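Local atomic coordinates of abietadiene synthase, chloroplastic (Abies grandis, PDB entry 3S9V), a protein that is a plant chloroplast protein of the terpene synthase family and is largely alpha-helical, with an N-terminal terpene synthase domain and a metal-binding domain. Residues A236-R241 with K245-F250; N252-L255 with H261-C264; Q222-S227 with A312-V317. All coordinates share one frame; numbering follows the deposited sequence.

Contact 1 (A236-R241 with K245-F250); sequences AAVFMR and KKCLDF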
ATOM      1  N   ALA A 236      23.318 -26.402   4.682  1.00 21.16           N
ATOM      2  CA  ALA A 236      23.606 -27.786   5.050  1.00 20.04           C
ATOM      3  C   ALA A 236      24.601 -28.381   4.061  1.00 20.12           C
ATOM      4  O   ALA A 236      25.560 -29.048   4.448  1.00 22.95           O
ATOM      5  CB  ALA A 236      22.316 -28.607   5.061  1.00 11.90           C
ATOM      6  N   ALA A 237      24.368 -28.133   2.778  1.00 21.94           N
ATOM      7  CA  ALA A 237      25.251 -28.629   1.734  1.00 20.64           C
ATOM      8  C   ALA A 237      26.643 -28.041   1.921  1.00 19.90           C
ATOM      9  O   ALA A 237      27.632 -28.766   1.884  1.00 20.46           O
ATOM     10  CB  ALA A 237      24.708 -28.252   0.370  1.00 20.86           C
ATOM     11  N   VAL A 238      26.727 -26.729   2.125  1.00 18.37           N
ATOM     12  CA  VAL A 238      28.035 -26.099   2.318  1.00 20.09           C
ATOM     13  C   VAL A 238      28.755 -26.701   3.525  1.00 22.02           C
ATOM     14  O   VAL A 238      29.963 -26.908   3.488  1.00 23.46           O
ATOM     15  CB  VAL A 238      27.934 -24.567   2.560  1.00 18.97           C
ATOM     16  CG1 VAL A 238      29.322 -24.002   2.865  1.00 13.17           C
ATOM     17  CG2 VAL A 238      27.336 -23.877   1.353  1.00 21.70           C
ATOM     18  N   PHE A 239      28.015 -26.972   4.598  1.00 22.48           N
ATOM     19  CA  PHE A 239      28.629 -27.535   5.794  1.00 21.86           C
ATOM     20  C   PHE A 239      29.202 -28.906   5.528  1.00 21.86           C
ATOM     21  O   PHE A 239      30.300 -29.222   5.982  1.00 24.56           O
ATOM     22  CB  PHE A 239      27.631 -27.659   6.944  1.00 23.92           C
ATOM     23  CG  PHE A 239      28.203 -28.348   8.150  1.00 26.84           C
ATOM     24  CD1 PHE A 239      29.060 -27.671   9.010  1.00 21.24           C
ATOM     25  CD2 PHE A 239      27.931 -29.695   8.396  1.00 24.09           C
ATOM     26  CE1 PHE A 239      29.642 -28.321  10.096  1.00 26.66           C
ATOM     27  CE2 PHE A 239      28.507 -30.354   9.479  1.00 27.38           C
ATOM     28  CZ  PHE A 239      29.366 -29.665  10.331  1.00 24.04           C
ATOM     29  N   MET A 240      28.444 -29.729   4.811  1.00 21.68           N
ATOM     30  CA  MET A 240      28.889 -31.073   4.493  1.00 27.46           C
ATOM     31  C   MET A 240      30.122 -31.073   3.585  1.00 30.22           C
ATOM     32  O   MET A 240      30.897 -32.029   3.595  1.00 31.86           O
ATOM     33  CB  MET A 240      27.745 -31.888   3.855  1.00 29.28           C
ATOM     34  CG  MET A 240      26.647 -32.288   4.853  1.00 20.80           C
ATOM     35  SD  MET A 240      25.471 -33.539   4.270  1.00 19.61           S
ATOM     36  CE  MET A 240      24.434 -32.531   3.187  1.00 16.21           C
ATOM     37  N   ARG A 241      30.311 -30.001   2.815  1.00 29.17           N
ATOM     38  CA  ARG A 241      31.466 -29.909   1.921  1.00 28.67           C
ATOM     39  C   ARG A 241      32.701 -29.232   2.514  1.00 27.87           C
ATOM     40  O   ARG A 241      33.812 -29.469   2.039  1.00 26.70           O
ATOM     41  CB  ARG A 241      31.092 -29.185   0.617  1.00 32.03           C
ATOM     42  CG  ARG A 241      30.309 -30.039  -0.370  1.00 35.31           C
ATOM     43  CD  ARG A 241      30.973 -31.400  -0.533  1.00 44.97           C
ATOM     44  NE  ARG A 241      30.278 -32.252  -1.490  1.00 46.26           N
ATOM     45  CZ  ARG A 241      30.298 -32.066  -2.805  1.00 59.27           C
ATOM     46  NH1 ARG A 241      30.983 -31.054  -3.328  1.00 57.79           N
ATOM     47  NH2 ARG A 241      29.634 -32.898  -3.597  1.00 65.63           N
ATOM     48  N   LYS A 245      31.988 -24.257  10.640  1.00 27.66           N
ATOM     49  CA  LYS A 245      31.180 -24.198  11.855  1.00 31.25           C
ATOM     50  C   LYS A 245      30.059 -23.162  11.924  1.00 31.96           C
ATOM     51  O   LYS A 245      29.018 -23.429  12.526  1.00 35.71           O
ATOM     52  CB  LYS A 245      32.113 -24.066  13.065  1.00 38.92           C
ATOM     53  CG  LYS A 245      33.055 -25.271  13.199  1.00 51.89           C
ATOM     54  CD  LYS A 245      34.282 -24.978  14.052  1.00 62.39           C
ATOM     55  CE  LYS A 245      35.229 -26.176  14.070  1.00 66.82           C
ATOM     56  NZ  LYS A 245      36.510 -25.882  14.777  1.00 68.75           N
ATOM     57  N   LYS A 246      30.243 -21.987  11.329  1.00 28.89           N
ATOM     58  CA  LYS A 246      29.170 -21.001  11.368  1.00 29.42           C
ATOM     59  C   LYS A 246      27.925 -21.566  10.678  1.00 27.75           C
ATOM     60  O   LYS A 246      26.800 -21.260  11.076  1.00 28.19           O
ATOM     61  CB  LYS A 246      29.606 -19.680  10.727  1.00 31.52           C
ATOM     62  CG  LYS A 246      30.620 -18.924  11.574  1.00 41.78           C
ATOM     63  CD  LYS A 246      30.587 -17.429  11.304  1.00 45.64           C
ATOM     64  CE  LYS A 246      29.249 -16.831  11.719  1.00 48.53           C
ATOM     65  NZ  LYS A 246      29.206 -15.359  11.509  1.00 53.87           N
ATOM     66  N   CYS A 247      28.121 -22.399   9.659  1.00 22.04           N
ATOM     67  CA  CYS A 247      26.990 -23.022   8.978  1.00 24.44           C
ATOM     68  C   CYS A 247      26.183 -23.781  10.036  1.00 25.66           C
ATOM     69  O   CYS A 247      24.951 -23.695  10.088  1.00 26.86           O
ATOM     70  CB  CYS A 247      27.466 -24.019   7.914  1.00 26.28           C
ATOM     71  SG  CYS A 247      28.198 -23.306   6.425  1.00 33.13           S
ATOM     72  N   LEU A 248      26.892 -24.518  10.884  1.00 23.05           N
ATOM     73  CA  LEU A 248      26.247 -25.295  11.932  1.00 27.31           C
ATOM     74  C   LEU A 248      25.523 -24.386  12.926  1.00 25.74           C
ATOM     75  O   LEU A 248      24.428 -24.714  13.385  1.00 21.65           O
ATOM     76  CB  LEU A 248      27.278 -26.155  12.665  1.00 34.22           C
ATOM     77  CG  LEU A 248      26.729 -27.453  13.259  1.00 36.45           C
ATOM     78  CD1 LEU A 248      26.233 -28.354  12.131  1.00 31.62           C
ATOM     79  CD2 LEU A 248      27.817 -28.156  14.064  1.00 36.03           C
ATOM     80  N   ASP A 249      26.124 -23.244  13.251  1.00 23.99           N
ATOM     81  CA  ASP A 249      25.493 -22.308  14.175  1.00 27.03           C
ATOM     82  C   ASP A 249      24.155 -21.827  13.610  1.00 26.72           C
ATOM     83  O   ASP A 249      23.188 -21.656  14.359  1.00 23.05           O
ATOM     84  CB  ASP A 249      26.393 -21.098  14.437  1.00 33.13           C
ATOM     85  CG  ASP A 249      27.715 -21.477  15.076  1.00 41.90           C
ATOM     86  OD1 ASP A 249      27.748 -22.466  15.838  1.00 47.63           O
ATOM     87  OD2 ASP A 249      28.718 -20.778  14.826  1.00 46.73           O
ATOM     88  N   PHE A 250      24.097 -21.612  12.293  1.00 25.54           N
ATOM     89  CA  PHE A 250      22.856 -21.163  11.660  1.00 22.83           C
ATOM     90  C   PHE A 250      21.785 -22.243  11.709  1.00 19.43           C
ATOM     91  O   PHE A 250      20.611 -21.950  11.925  1.00 18.36           O
ATOM     92  CB  PHE A 250      23.079 -20.743  10.200  1.00 22.70           C
ATOM     93  CG  PHE A 250      21.801 -20.404   9.476  1.00 19.07           C
ATOM     94  CD1 PHE A 250      21.245 -21.291   8.557  1.00 18.87           C
ATOM     95  CD2 PHE A 250      21.126 -19.215   9.750  1.00 19.35           C
ATOM     96  CE1 PHE A 250      20.030 -21.003   7.923  1.00 18.07           C
ATOM     97  CE2 PHE A 250      19.914 -18.916   9.125  1.00 18.92           C
ATOM     98  CZ  PHE A 250      19.365 -19.814   8.207  1.00 21.25           C
TER

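Contact 2 (N252-L255 with H261-C264); sequences NFVL and HVPC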
ATOM      1  N   ASN A 252      21.620 -24.702  13.957  1.00 22.54           N
ATOM      2  CA  ASN A 252      21.214 -24.826  15.356  1.00 26.94           C
ATOM      3  C   ASN A 252      20.217 -23.708  15.678  1.00 30.09           C
ATOM      4  O   ASN A 252      19.212 -23.930  16.358  1.00 28.37           O
ATOM      5  CB  ASN A 252      22.419 -24.702  16.298  1.00 24.05           C
ATOM      6  CG  ASN A 252      23.313 -25.924  16.268  1.00 31.26           C
ATOM      7  OD1 ASN A 252      22.832 -27.059  16.187  1.00 27.56           O
ATOM      8  ND2 ASN A 252      24.627 -25.703  16.356  1.00 22.97           N
ATOM      9  N   PHE A 253      20.518 -22.506  15.185  1.00 29.45           N
ATOM     10  CA  PHE A 253      19.674 -21.334  15.394  1.00 27.45           C
ATOM     11  C   PHE A 253      18.283 -21.534  14.798  1.00 28.59           C
ATOM     12  O   PHE A 253      17.279 -21.160  15.407  1.00 29.11           O
ATOM     13  CB  PHE A 253      20.359 -20.093  14.796  1.00 27.63           C
ATOM     14  CG  PHE A 253      19.438 -18.919  14.586  1.00 31.45           C
ATOM     15  CD1 PHE A 253      18.797 -18.731  13.360  1.00 33.54           C
ATOM     16  CD2 PHE A 253      19.227 -17.993  15.599  1.00 24.68           C
ATOM     17  CE1 PHE A 253      17.959 -17.635  13.146  1.00 31.98           C
ATOM     18  CE2 PHE A 253      18.392 -16.893  15.395  1.00 28.17           C
ATOM     19  CZ  PHE A 253      17.756 -16.715  14.163  1.00 29.21           C
ATOM     20  N   VAL A 254      18.215 -22.128  13.610  1.00 26.36           N
ATOM     21  CA  VAL A 254      16.922 -22.378  12.986  1.00 20.30           C
ATOM     22  C   VAL A 254      16.177 -23.444  13.784  1.00 20.21           C
ATOM     23  O   VAL A 254      14.980 -23.313  14.037  1.00 22.53           O
ATOM     24  CB  VAL A 254      17.079 -22.858  11.529  1.00 19.39           C
ATOM     25  CG1 VAL A 254      15.744 -23.363  11.002  1.00 13.37           C
ATOM     26  CG2 VAL A 254      17.599 -21.721  10.662  1.00 19.12           C
ATOM     27  N   LEU A 255      16.888 -24.494  14.184  1.00 19.87           N
ATOM     28  CA  LEU A 255      16.279 -25.576  14.952  1.00 22.93           C
ATOM     29  C   LEU A 255      15.890 -25.142  16.362  1.00 26.55           C
ATOM     30  O   LEU A 255      15.074 -25.800  17.016  1.00 23.71           O
ATOM     31  CB  LEU A 255      17.217 -26.782  15.015  1.00 19.05           C
ATOM     32  CG  LEU A 255      17.269 -27.562  13.703  1.00 21.56           C
ATOM     33  CD1 LEU A 255      18.361 -28.604  13.752  1.00 15.77           C
ATOM     34  CD2 LEU A 255      15.911 -28.210  13.459  1.00 22.60           C
ATOM     35  N   HIS A 261      12.477 -29.485  12.612  1.00 20.85           N
ATOM     36  CA  HIS A 261      12.415 -29.245  11.173  1.00 19.14           C
ATOM     37  C   HIS A 261      12.853 -27.812  10.862  1.00 19.98           C
ATOM     38  O   HIS A 261      13.084 -27.014  11.771  1.00 20.43           O
ATOM     39  CB  HIS A 261      10.992 -29.461  10.652  1.00 20.55           C
ATOM     40  CG  HIS A 261       9.988 -28.515  11.238  1.00 27.82           C
ATOM     41  ND1 HIS A 261       9.328 -28.767  12.421  1.00 25.96           N
ATOM     42  CD2 HIS A 261       9.581 -27.289  10.834  1.00 24.38           C
ATOM     43  CE1 HIS A 261       8.559 -27.736  12.723  1.00 19.94           C
ATOM     44  NE2 HIS A 261       8.695 -26.825  11.775  1.00 22.09           N
ATOM     45  N   VAL A 262      12.961 -27.493   9.576  1.00 18.78           N
ATOM     46  CA  VAL A 262      13.351 -26.155   9.146  1.00 17.66           C
ATOM     47  C   VAL A 262      12.512 -25.659   7.971  1.00 18.46           C
ATOM     48  O   VAL A 262      11.890 -26.456   7.261  1.00 21.82           O
ATOM     49  CB  VAL A 262      14.817 -26.124   8.697  1.00 20.68           C
ATOM     50  CG1 VAL A 262      15.712 -26.667   9.788  1.00 23.00           C
ATOM     51  CG2 VAL A 262      14.974 -26.926   7.428  1.00 15.98           C
ATOM     52  N   PRO A 263      12.460 -24.328   7.770  1.00 16.54           N
ATOM     53  CA  PRO A 263      11.707 -23.705   6.663  1.00 16.12           C
ATOM     54  C   PRO A 263      12.645 -23.629   5.438  1.00 19.85           C
ATOM     55  O   PRO A 263      13.769 -24.138   5.490  1.00 19.14           O
ATOM     56  CB  PRO A 263      11.372 -22.322   7.208  1.00 13.42           C
ATOM     57  CG  PRO A 263      12.602 -22.010   8.047  1.00 16.14           C
ATOM     58  CD  PRO A 263      12.850 -23.319   8.777  1.00 11.21           C
ATOM     59  N   CYS A 264      12.212 -23.002   4.347  1.00 17.27           N
ATOM     60  CA  CYS A 264      13.083 -22.915   3.176  1.00 22.89           C
ATOM     61  C   CYS A 264      13.944 -21.651   3.170  1.00 22.52           C
ATOM     62  O   CYS A 264      14.705 -21.410   2.233  1.00 22.26           O
ATOM     63  CB  CYS A 264      12.280 -23.029   1.870  1.00 26.16           C
ATOM     64  SG  CYS A 264      11.025 -21.782   1.605  1.00 27.94           S
TER

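Contact 3 (Q222-S227 with A312-V317); sequences QSKDGS and ARENPV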
ATOM      1  N   GLN A 222      29.509 -15.881   2.803  1.00 24.50           N
ATOM      2  CA  GLN A 222      28.660 -16.395   3.876  1.00 25.18           C
ATOM      3  C   GLN A 222      27.944 -15.233   4.575  1.00 26.57           C
ATOM      4  O   GLN A 222      28.458 -14.119   4.613  1.00 25.41           O
ATOM      5  CB  GLN A 222      29.526 -17.169   4.873  1.00 19.72           C
ATOM      6  CG  GLN A 222      28.803 -17.722   6.088  1.00 19.77           C
ATOM      7  CD  GLN A 222      29.684 -18.667   6.890  1.00 24.26           C
ATOM      8  OE1 GLN A 222      30.829 -18.349   7.208  1.00 24.66           O
ATOM      9  NE2 GLN A 222      29.150 -19.838   7.222  1.00 21.46           N
ATOM     10  N   SER A 223      26.758 -15.495   5.124  1.00 27.31           N
ATOM     11  CA  SER A 223      25.983 -14.463   5.816  1.00 24.90           C
ATOM     12  C   SER A 223      26.532 -14.231   7.217  1.00 22.62           C
ATOM     13  O   SER A 223      27.287 -15.045   7.726  1.00 22.99           O
ATOM     14  CB  SER A 223      24.512 -14.878   5.917  1.00 22.13           C
ATOM     15  OG  SER A 223      24.010 -15.290   4.657  1.00 28.08           O
ATOM     16  N   LYS A 224      26.148 -13.122   7.841  1.00 21.32           N
ATOM     17  CA  LYS A 224      26.616 -12.820   9.186  1.00 21.77           C
ATOM     18  C   LYS A 224      26.192 -13.905  10.169  1.00 22.87           C
ATOM     19  O   LYS A 224      26.950 -14.244  11.077  1.00 20.99           O
ATOM     20  CB  LYS A 224      26.078 -11.463   9.644  1.00 28.92           C
ATOM     21  CG  LYS A 224      26.776 -10.266   8.996  1.00 45.73           C
ATOM     22  CD  LYS A 224      26.149  -8.929   9.402  1.00 52.80           C
ATOM     23  CE  LYS A 224      25.710  -8.917  10.871  1.00 62.45           C
ATOM     24  NZ  LYS A 224      26.746  -9.448  11.806  1.00 63.89           N
ATOM     25  N   ASP A 225      24.987 -14.449   9.988  1.00 23.74           N
ATOM     26  CA  ASP A 225      24.489 -15.505  10.870  1.00 22.09           C
ATOM     27  C   ASP A 225      24.958 -16.891  10.415  1.00 21.09           C
ATOM     28  O   ASP A 225      24.465 -17.919  10.883  1.00 23.53           O
ATOM     29  CB  ASP A 225      22.955 -15.473  10.961  1.00 21.23           C
ATOM     30  CG  ASP A 225      22.272 -15.776   9.636  1.00 28.82           C
ATOM     31  OD1 ASP A 225      22.922 -16.350   8.738  1.00 30.02           O
ATOM     32  OD2 ASP A 225      21.073 -15.452   9.501  1.00 28.55           O
ATOM     33  N   GLY A 226      25.905 -16.916   9.485  1.00 20.48           N
ATOM     34  CA  GLY A 226      26.438 -18.184   9.020  1.00 17.48           C
ATOM     35  C   GLY A 226      25.683 -18.886   7.910  1.00 18.44           C
ATOM     36  O   GLY A 226      26.138 -19.915   7.410  1.00 16.12           O
ATOM     37  N   SER A 227      24.542 -18.343   7.502  1.00 17.32           N
ATOM     38  CA  SER A 227      23.771 -18.986   6.446  1.00 14.28           C
ATOM     39  C   SER A 227      24.261 -18.552   5.087  1.00 16.71           C
ATOM     40  O   SER A 227      25.061 -17.624   4.961  1.00 18.94           O
ATOM     41  CB  SER A 227      22.294 -18.614   6.542  1.00 16.41           C
ATOM     42  OG  SER A 227      22.034 -17.431   5.798  1.00 15.16           O
ATOM     43  N   ALA A 312      15.370 -10.518   6.046  1.00 26.06           N
ATOM     44  CA  ALA A 312      15.869 -10.824   7.382  1.00 22.21           C
ATOM     45  C   ALA A 312      16.885  -9.791   7.823  1.00 25.15           C
ATOM     46  O   ALA A 312      17.601  -9.227   6.995  1.00 25.91           O
ATOM     47  CB  ALA A 312      16.515 -12.198   7.402  1.00 17.00           C
ATOM     48  N   ARG A 313      16.937  -9.555   9.133  1.00 23.73           N
ATOM     49  CA  ARG A 313      17.879  -8.611   9.720  1.00 23.22           C
ATOM     50  C   ARG A 313      19.271  -8.930   9.183  1.00 22.46           C
ATOM     51  O   ARG A 313      19.648 -10.090   9.077  1.00 23.93           O
ATOM     52  CB  ARG A 313      17.857  -8.739  11.249  1.00 19.01           C
ATOM     53  CG  ARG A 313      18.002 -10.181  11.755  1.00 21.73           C
ATOM     54  CD  ARG A 313      19.460 -10.560  12.019  1.00 25.19           C
ATOM     55  NE  ARG A 313      19.635 -11.983  12.326  1.00 26.81           N
ATOM     56  CZ  ARG A 313      19.688 -12.951  11.413  1.00 24.92           C
ATOM     57  NH1 ARG A 313      19.586 -12.668  10.120  1.00 22.00           N
ATOM     58  NH2 ARG A 313      19.845 -14.211  11.791  1.00 27.14           N
ATOM     59  N   GLU A 314      20.022  -7.894   8.833  1.00 24.85           N
ATOM     60  CA  GLU A 314      21.377  -8.056   8.312  1.00 27.48           C
ATOM     61  C   GLU A 314      21.446  -9.118   7.220  1.00 26.87           C
ATOM     62  O   GLU A 314      22.302  -9.995   7.258  1.00 27.97           O
ATOM     63  CB  GLU A 314      22.355  -8.426   9.440  1.00 31.40           C
ATOM     64  CG  GLU A 314      21.807  -8.310  10.872  1.00 47.40           C
ATOM     65  CD  GLU A 314      21.505  -6.883  11.309  1.00 49.85           C
ATOM     66  OE1 GLU A 314      20.593  -6.247  10.739  1.00 50.01           O
ATOM     67  OE2 GLU A 314      22.187  -6.398  12.238  1.00 59.71           O
ATOM     68  N   ASN A 315      20.538  -9.043   6.253  1.00 28.19           N
ATOM     69  CA  ASN A 315      20.520 -10.002   5.152  1.00 29.78           C
ATOM     70  C   ASN A 315      21.755  -9.782   4.267  1.00 30.50           C
ATOM     71  O   ASN A 315      22.219  -8.656   4.101  1.00 31.89           O
ATOM     72  CB  ASN A 315      19.246  -9.823   4.320  1.00 27.89           C
ATOM     73  CG  ASN A 315      18.814 -11.105   3.631  1.00 33.38           C
ATOM     74  OD1 ASN A 315      18.521 -12.100   4.291  1.00 25.23           O
ATOM     75  ND2 ASN A 315      18.770 -11.087   2.298  1.00 31.05           N
ATOM     76  N   PRO A 316      22.309 -10.859   3.699  1.00 30.88           N
ATOM     77  CA  PRO A 316      23.492 -10.749   2.834  1.00 30.75           C
ATOM     78  C   PRO A 316      23.249  -9.801   1.656  1.00 32.10           C
ATOM     79  O   PRO A 316      24.146  -9.082   1.229  1.00 35.57           O
ATOM     80  CB  PRO A 316      23.709 -12.180   2.356  1.00 32.05           C
ATOM     81  CG  PRO A 316      23.103 -13.006   3.441  1.00 39.82           C
ATOM     82  CD  PRO A 316      21.858 -12.254   3.807  1.00 30.12           C
ATOM     83  N   VAL A 317      22.028  -9.818   1.126  1.00 28.87           N
ATOM     84  CA  VAL A 317      21.668  -8.965   0.003  1.00 27.49           C
ATOM     85  C   VAL A 317      20.277  -8.375   0.204  1.00 27.58           C
ATOM     86  O   VAL A 317      19.355  -9.060   0.653  1.00 26.81           O
ATOM     87  CB  VAL A 317      21.677  -9.744  -1.346  1.00 29.26           C
ATOM     88  CG1 VAL A 317      22.992 -10.477  -1.514  1.00 33.94           C
ATOM     89  CG2 VAL A 317      20.513 -10.722  -1.411  1.00 26.02           C
TER
HETATM   90  O   HOH W   1      24.680 -11.095   5.955  1.00 25.29           O
HETATM   91  O   HOH W   2      22.735 -12.570   8.340  1.00 24.90           O
HETATM   92  O   HOH W   3      20.491 -13.468   6.689  1.00 42.40           O

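Contact 1 (A236-R241 with K245-F250)
F239 and V238 pack against L248 and C247 in an apolar helix-helix contact, the inner face of a tight helical hairpin made by helices 232-242 and 245-258. The two short axes approach to 8.8 Å and run roughly antiparallel, at 146°. Both helices belong to the N-terminal terpene synthase domain, a member of the six-hairpin clan. F239 contributes the largest share, followed by C247. The F239 ring receives the CD1 methyl of L248 over one face, in a CH-pi contact: CD1 lies 3.9 Å from the ring centroid of F239 and only 13° off the ring normal. L248 holds CG anti to its backbone N (chi1 -151°), which swings this branch back over the ring, and its CB passes beside CE1 of F239. At the root of the ring, F239 CB meets C247 CB at 3.8 Å, where the helices' CA atoms come nearest. C247 SG turns the other way along the seam and meets V238 CG1 at 3.8 Å. V238 also leans on W215 and M219 of helix 215-219 and on F228, while I65 touches F239. The contact therefore owes its cohesion to dispersion and shape, aliphatic carbon on aromatic face and sulfur on methyl: all its cross-contacts join apolar side-chain atoms, while backbone bonds such as M240 N to A236 O and D249 N to K245 O stay within each helix.

Contact 2 (N252-L255 with H261-C264)
V254, on helix 245-258, points its side chain at V262 and P263 of the loop that leaves this helix. Its CB faces the loop without touching it and serves as the branch point. From there CG1 stands anti to the backbone N (chi1 169°), which aims this methyl between the two loop residues. The tip then does all the touching: V254 CG1 meets V262 CG1 at a close 3.5 Å, with CB of V262 just behind, and V254 CG1 also meets P263 CD at 3.7 Å. The two valine side chains cross at about a right angle, so that one methyl of each forms the junction. One residue further along the helix, L255 brings its CD2 branch against the loop backbone, with L255 CD2 3.5 Å from H261 O and 4.0 Å from V262 CG1. V262 CG1 thus touches a valine methyl and a leucine methyl that approach it from two directions. Elsewhere V262 packs on D58 and V62 of helix 56-62, its N is hydrogen-bonded to T59 OG1, and the ring of H261 meets that of W82. The loop is therefore folded back on its own preceding helix by buried methyl and proline carbon packing, while its polar backbone at V262 finds hydrogen-bonding partners in and just before helix 56-62.

Contact 3 (Q222-S227 with A312-V317)
D225 and R313 bridge two loops of the N-terminal terpene synthase domain. Loop 222-227, Q222 to S227 followed by F228, reads like the QW motif of terpene cyclases with phenylalanine in the tryptophan place, and is shaped by a type I beta turn from S223 to G226. The charged interaction is a salt bridge in which one oxygen takes both terminal guanidinium nitrogens, NH1 and NH2: R313 NH2 lies 2.9 Å from D225 OD2, on its anti lone pair, and R313 NH1 gives a weak bond to the same D225 OD2 at 3.2 Å. The carboxylate and guanidinium planes stand 67° apart, and the N-H of NH2 meets OD2 at a bent 137°, so the pair is not the flat two-oxygen fork. Within loop 222-227, one hydrogen bond holds the aspartate: CG of D225 lies between its backbone N and carbonyl carbon (chi1 64°), which brings OD1 2.9 Å from S227 N in an Asx turn. Two more bonds shape the loop: G226 N to S223 O closes the turn, and Q222 NE2 reaches G226 O at 3.0 Å, tilted well out of the carbonyl plane. Packing sets K224 CE 3.7 Å from E314 CB and places S223 beside P316, while the carboxylate of E314 is held by H303 through OE1. Water joins the two backbones. One molecule accepts from K224 N and another, weakly, from D225 N. Both donate to the same carbonyl: the two water oxygens lie 2.9 Å and 2.8 Å from E314 O.

From the N terminus, the chain first lays down 222-227, which waits for its partner until contact 3 closes at 312-317. Within that long loop come two short closures in series: contact 1 turns helix 232-242 onto helix 245-258, and contact 2 then folds the loop after helix 245-258 back on that same helix. Helix 245-258 thus serves both and also reaches the partners of contact 3: K246 NZ probably hydrogen-bonds to K224 O, F250 packs on D225 and S227, and F253 CZ comes to 4.0 Å from R313 NH2. Together they join local helical turns to the loop before helix 320-332.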